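Local atomic coordinates of type II restriction enzyme AgeI (Thalassobius gelatinovorus, PDB entry 5DWA), a protein that recognises the double-stranded DNA sequence 5'-ACCGGT-3' and cleaves it after the first adenine, leaving fragments with terminal 5'-phosphates. Residues A[125-133]-A[152-163]. Sequence-based numbering, arbitrary orientation. Where two conformers were deposited one is given.
Sequences LALTRMGVA and RSPDAEGFGVVG
The carbonyl oxygen of S153 is gripped side-on by R129, whose NE and NH2 both donate to it, each at 2.9 Å. It lies in the guanidinium plane; NE arrives in the carbonyl plane, whereas NH2 stands above it. This clasp ties helix 123-130 to the loop leading into strand 159-168 of the mixed sheet in this PD-(D/E)XK nuclease, the helix and strand segments running 79° apart. A bend at chi3 (62°) turns the R129 guanidinium so that, in the conformer given, V161 CG2 lies over one face, offset toward its rim and 3.3 Å from R129 NH1, which also forms a salt bridge with E146 on strand 143-148. Without this side chain, as with an alanine here, E146 would probably lose this cationic mate and the S153 carbonyl both donors. G131, the first residue to leave helical phi/psi, has a positive phi that belongs to a Schellman motif. There R152, its NH2 hydrogen-bonded to the E188 carbonyl, donates from NH1 to M130 O at 3.1 Å, 32° off the carbonyl plane. Deeper in, M130 crosses that V161 conformer at about a right angle, M130 CG lying 3.6 Å from V161 CG1. M130 CE reaches G163 O at 3.6 Å.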
ATOM      1  N   LEU A 125       5.672  -9.198  21.531  1.00 17.49           N
ATOM      2  CA  LEU A 125       5.718  -8.859  22.950  1.00 16.93           C
ATOM      3  C   LEU A 125       5.211  -7.444  23.184  1.00 15.47           C
ATOM      4  O   LEU A 125       4.448  -7.190  24.121  1.00 14.84           O
ATOM      5  CB  LEU A 125       7.144  -9.020  23.495  1.00 17.31           C
ATOM      6  CG  LEU A 125       7.366  -8.600  24.949  1.00 18.92           C
ATOM      7  CD1 LEU A 125       6.562  -9.469  25.906  1.00 19.46           C
ATOM      8  CD2 LEU A 125       8.844  -8.679  25.285  1.00 19.58           C
ATOM      9  N   ALA A 126       5.607  -6.527  22.306  1.00 14.01           N
ATOM     10  CA  ALA A 126       5.182  -5.144  22.435  1.00 12.48           C
ATOM     11  C   ALA A 126       3.659  -5.023  22.382  1.00 14.33           C
ATOM     12  O   ALA A 126       3.058  -4.343  23.216  1.00 14.49           O
ATOM     13  CB  ALA A 126       5.828  -4.293  21.351  1.00 14.11           C
ATOM     14  N   LEU A 127       3.036  -5.690  21.408  1.00 15.57           N
ATOM     15  CA  LEU A 127       1.583  -5.653  21.264  1.00 15.61           C
ATOM     16  C   LEU A 127       0.898  -6.302  22.470  1.00 14.87           C
ATOM     17  O   LEU A 127      -0.146  -5.836  22.920  1.00 15.70           O
ATOM     18  CB  LEU A 127       1.142  -6.344  19.969  1.00 16.33           C
ATOM     19  CG  LEU A 127       1.611  -5.629  18.698  1.00 18.52           C
ATOM     20  CD1 LEU A 127       1.140  -6.355  17.444  1.00 19.76           C
ATOM     21  CD2 LEU A 127       1.136  -4.182  18.699  1.00 19.11           C
ATOM     22  N   THR A 128       1.498  -7.370  22.987  1.00 14.35           N
ATOM     23  CA  THR A 128       0.957  -8.047  24.160  1.00 15.52           C
ATOM     24  C   THR A 128       0.977  -7.125  25.365  1.00 15.85           C
ATOM     25  O   THR A 128      -0.007  -7.036  26.111  1.00 18.50           O
ATOM     26  CB  THR A 128       1.738  -9.324  24.483  1.00 15.94           C
ATOM     27  OG1 THR A 128       1.640 -10.225  23.373  1.00 16.97           O
ATOM     28  CG2 THR A 128       1.185  -9.992  25.750  1.00 16.16           C
ATOM     29  N   ARG A 129       2.098  -6.439  25.551  1.00 16.58           N
ATOM     30  CA  ARG A 129       2.233  -5.505  26.660  1.00 15.80           C
ATOM     31  C   ARG A 129       1.302  -4.311  26.478  1.00 17.12           C
ATOM     32  O   ARG A 129       0.814  -3.753  27.457  1.00 19.08           O
ATOM     33  CB  ARG A 129       3.689  -5.055  26.799  1.00 15.72           C
ATOM     34  CG  ARG A 129       4.636  -6.191  27.174  1.00 16.00           C
ATOM     35  CD  ARG A 129       6.087  -5.743  27.126  1.00 15.60           C
ATOM     36  NE  ARG A 129       6.347  -4.674  28.086  1.00 15.81           N
ATOM     37  CZ  ARG A 129       6.997  -3.545  27.808  1.00 17.56           C
ATOM     38  NH1 ARG A 129       7.448  -3.309  26.579  1.00 18.53           N
ATOM     39  NH2 ARG A 129       7.176  -2.636  28.757  1.00 17.61           N
ATOM     40  N   MET A 130       1.034  -3.939  25.224  1.00 16.88           N
ATOM     41  CA  MET A 130       0.081  -2.876  24.916  1.00 17.11           C
ATOM     42  C   MET A 130      -1.352  -3.267  25.223  1.00 17.71           C
ATOM     43  O   MET A 130      -2.213  -2.406  25.407  1.00 19.11           O
ATOM     44  CB  MET A 130       0.164  -2.485  23.439  1.00 17.33           C
ATOM     45  CG  MET A 130       1.290  -1.557  23.089  1.00 18.96           C
ATOM     46  SD  MET A 130       1.167  -1.091  21.356  1.00 20.34           S
ATOM     47  CE  MET A 130       2.774  -0.342  21.117  1.00 20.51           C
ATOM     48  N   GLY A 131      -1.611  -4.571  25.237  1.00 17.24           N
ATOM     49  CA  GLY A 131      -2.952  -5.083  25.438  1.00 18.26           C
ATOM     50  C   GLY A 131      -3.765  -5.098  24.161  1.00 18.41           C
ATOM     51  O   GLY A 131      -4.991  -5.049  24.214  1.00 20.86           O
ATOM     52  N   VAL A 132      -3.091  -5.162  23.012  1.00 17.04           N
ATOM     53  CA  VAL A 132      -3.786  -5.148  21.723  1.00 16.39           C
ATOM     54  C   VAL A 132      -3.432  -6.327  20.815  1.00 15.88           C
ATOM     55  O   VAL A 132      -3.804  -6.349  19.641  1.00 17.36           O
ATOM     56  CB  VAL A 132      -3.519  -3.832  20.923  1.00 18.03           C
ATOM     57  CG1 VAL A 132      -4.043  -2.618  21.677  1.00 19.76           C
ATOM     58  CG2 VAL A 132      -2.040  -3.671  20.581  1.00 17.90           C
ATOM     59  N   ALA A 133      -2.731  -7.320  21.346  1.00 16.04           N
ATOM     60  CA  ALA A 133      -2.335  -8.466  20.535  1.00 16.37           C
ATOM     61  C   ALA A 133      -3.547  -9.233  20.029  1.00 16.64           C
ATOM     62  O   ALA A 133      -4.531  -9.373  20.750  1.00 18.71           O
ATOM     63  CB  ALA A 133      -1.435  -9.391  21.338  1.00 17.44           C
ATOM     64  N   ARG A 152       1.908   0.261  31.130  1.00 24.40           N
ATOM     65  CA  ARG A 152       1.490  -1.083  31.498  1.00 24.83           C
ATOM     66  C   ARG A 152       2.582  -2.106  31.199  1.00 23.00           C
ATOM     67  O   ARG A 152       3.449  -1.885  30.348  1.00 21.98           O
ATOM     68  CB  ARG A 152       0.181  -1.449  30.789  1.00 28.77           C
ATOM     69  CG  ARG A 152       0.226  -1.304  29.289  1.00 30.96           C
ATOM     70  CD  ARG A 152      -1.166  -1.275  28.656  1.00 32.97           C
ATOM     71  NE  ARG A 152      -1.827   0.018  28.832  1.00 33.39           N
ATOM     72  CZ  ARG A 152      -2.956   0.375  28.223  1.00 33.28           C
ATOM     73  NH1 ARG A 152      -3.563  -0.462  27.389  1.00 32.82           N
ATOM     74  NH2 ARG A 152      -3.476   1.574  28.446  1.00 32.96           N
ATOM     75  N   SER A 153       2.556  -3.212  31.939  1.00 23.11           N
ATOM     76  CA  SER A 153       3.546  -4.282  31.810  1.00 23.59           C
ATOM     77  C   SER A 153       5.005  -3.813  31.816  1.00 23.85           C
ATOM     78  O   SER A 153       5.738  -4.069  30.863  1.00 24.28           O
ATOM     79  CB  SER A 153       3.280  -5.080  30.533  1.00 24.77           C
ATOM     80  OG  SER A 153       2.005  -5.693  30.588  1.00 27.68           O
ATOM     81  N   PRO A 154       5.443  -3.153  32.903  1.00 24.58           N
ATOM     82  CA  PRO A 154       6.820  -2.634  32.941  1.00 25.33           C
ATOM     83  C   PRO A 154       7.880  -3.717  32.727  1.00 26.15           C
ATOM     84  O   PRO A 154       7.696  -4.845  33.193  1.00 27.07           O
ATOM     85  CB  PRO A 154       6.930  -2.034  34.350  1.00 25.82           C
ATOM     86  CG  PRO A 154       5.841  -2.701  35.142  1.00 26.50           C
ATOM     87  CD  PRO A 154       4.727  -2.930  34.171  1.00 26.12           C
ATOM     88  N   ASP A 155       8.958  -3.394  32.012  1.00 27.61           N
ATOM     89  CA  ASP A 155      10.026  -4.366  31.800  1.00 28.87           C
ATOM     90  C   ASP A 155      10.943  -4.407  33.021  1.00 31.16           C
ATOM     91  O   ASP A 155      10.613  -3.842  34.063  1.00 30.94           O
ATOM     92  CB  ASP A 155      10.825  -4.072  30.513  1.00 29.24           C
ATOM     93  CG  ASP A 155      11.550  -2.724  30.534  1.00 29.16           C
ATOM     94  OD1 ASP A 155      11.710  -2.103  31.607  1.00 26.89           O
ATOM     95  OD2 ASP A 155      11.981  -2.288  29.443  1.00 31.04           O
ATOM     96  N   ALA A 156      12.084  -5.069  32.882  1.00 33.59           N
ATOM     97  CA  ALA A 156      13.015  -5.248  33.991  1.00 35.82           C
ATOM     98  C   ALA A 156      13.509  -3.919  34.572  1.00 37.03           C
ATOM     99  O   ALA A 156      13.815  -3.838  35.762  1.00 37.33           O
ATOM    100  CB  ALA A 156      14.195  -6.097  33.543  1.00 37.11           C
ATOM    101  N   GLU A 157      13.577  -2.882  33.739  1.00 37.93           N
ATOM    102  CA  GLU A 157      14.067  -1.577  34.177  1.00 38.71           C
ATOM    103  C   GLU A 157      12.944  -0.644  34.629  1.00 35.29           C
ATOM    104  O   GLU A 157      13.197   0.504  34.992  1.00 35.91           O
ATOM    105  CB  GLU A 157      14.854  -0.895  33.058  1.00 43.01           C
ATOM    106  CG  GLU A 157      15.755  -1.809  32.257  1.00 46.56           C
ATOM    107  CD  GLU A 157      15.834  -1.385  30.800  1.00 49.08           C
ATOM    108  OE1 GLU A 157      16.803  -0.685  30.429  1.00 49.60           O
ATOM    109  OE2 GLU A 157      14.915  -1.744  30.029  1.00 49.57           O
ATOM    110  N   GLY A 158      11.706  -1.127  34.589  1.00 30.66           N
ATOM    111  CA  GLY A 158      10.575  -0.334  35.039  1.00 27.77           C
ATOM    112  C   GLY A 158       9.866   0.455  33.945  1.00 25.79           C
ATOM    113  O   GLY A 158       8.983   1.257  34.234  1.00 25.27           O
ATOM    114  N   PHE A 159      10.256   0.235  32.693  1.00 23.35           N
ATOM    115  CA  PHE A 159       9.617   0.934  31.579  1.00 21.59           C
ATOM    116  C   PHE A 159       8.336   0.215  31.159  1.00 20.85           C
ATOM    117  O   PHE A 159       8.391  -0.924  30.704  1.00 20.79           O
ATOM    118  CB  PHE A 159      10.563   1.046  30.386  1.00 22.12           C
ATOM    119  CG  PHE A 159      11.669   2.040  30.576  1.00 21.64           C
ATOM    120  CD1 PHE A 159      11.539   3.337  30.111  1.00 20.96           C
ATOM    121  CD2 PHE A 159      12.846   1.675  31.215  1.00 23.71           C
ATOM    122  CE1 PHE A 159      12.556   4.255  30.274  1.00 21.00           C
ATOM    123  CE2 PHE A 159      13.871   2.591  31.382  1.00 23.34           C
ATOM    124  CZ  PHE A 159      13.723   3.885  30.907  1.00 22.31           C
ATOM    125  N   GLY A 160       7.198   0.890  31.303  1.00 19.76           N
ATOM    126  CA  GLY A 160       5.918   0.348  30.878  1.00 17.64           C
ATOM    127  C   GLY A 160       5.437   1.033  29.610  1.00 16.90           C
ATOM    128  O   GLY A 160       5.753   2.198  29.376  1.00 16.10           O
ATOM    129  N   VAL A 161       4.663   0.314  28.804  0.65 16.32           N
ATOM    130  CA  VAL A 161       4.192   0.846  27.526  0.65 16.01           C
ATOM    131  C   VAL A 161       3.050   1.841  27.712  0.65 16.13           C
ATOM    132  O   VAL A 161       2.104   1.585  28.463  0.65 17.36           O
ATOM    133  CB  VAL A 161       3.717  -0.270  26.580  0.65 16.50           C
ATOM    134  CG1 VAL A 161       3.505   0.288  25.171  0.65 13.04           C
ATOM    135  CG2 VAL A 161       4.720  -1.393  26.545  0.65 18.64           C
ATOM    136  N   VAL A 162       3.132   2.972  27.014  1.00 15.05           N
ATOM    137  CA  VAL A 162       2.127   4.019  27.139  1.00 15.28           C
ATOM    138  C   VAL A 162       1.506   4.380  25.792  1.00 14.96           C
ATOM    139  O   VAL A 162       0.547   5.150  25.731  1.00 17.58           O
ATOM    140  CB  VAL A 162       2.716   5.296  27.758  1.00 16.92           C
ATOM    141  CG1 VAL A 162       3.111   5.064  29.212  1.00 17.41           C
ATOM    142  CG2 VAL A 162       3.916   5.764  26.948  1.00 18.23           C
ATOM    143  N   GLY A 163       2.080   3.852  24.713  1.00 14.33           N
ATOM    144  CA  GLY A 163       1.513   4.080  23.400  1.00 15.21           C
ATOM    145  C   GLY A 163       2.448   3.712  22.272  1.00 13.18           C
ATOM    146  O   GLY A 163       3.413   2.977  22.456  1.00 12.04           O
TER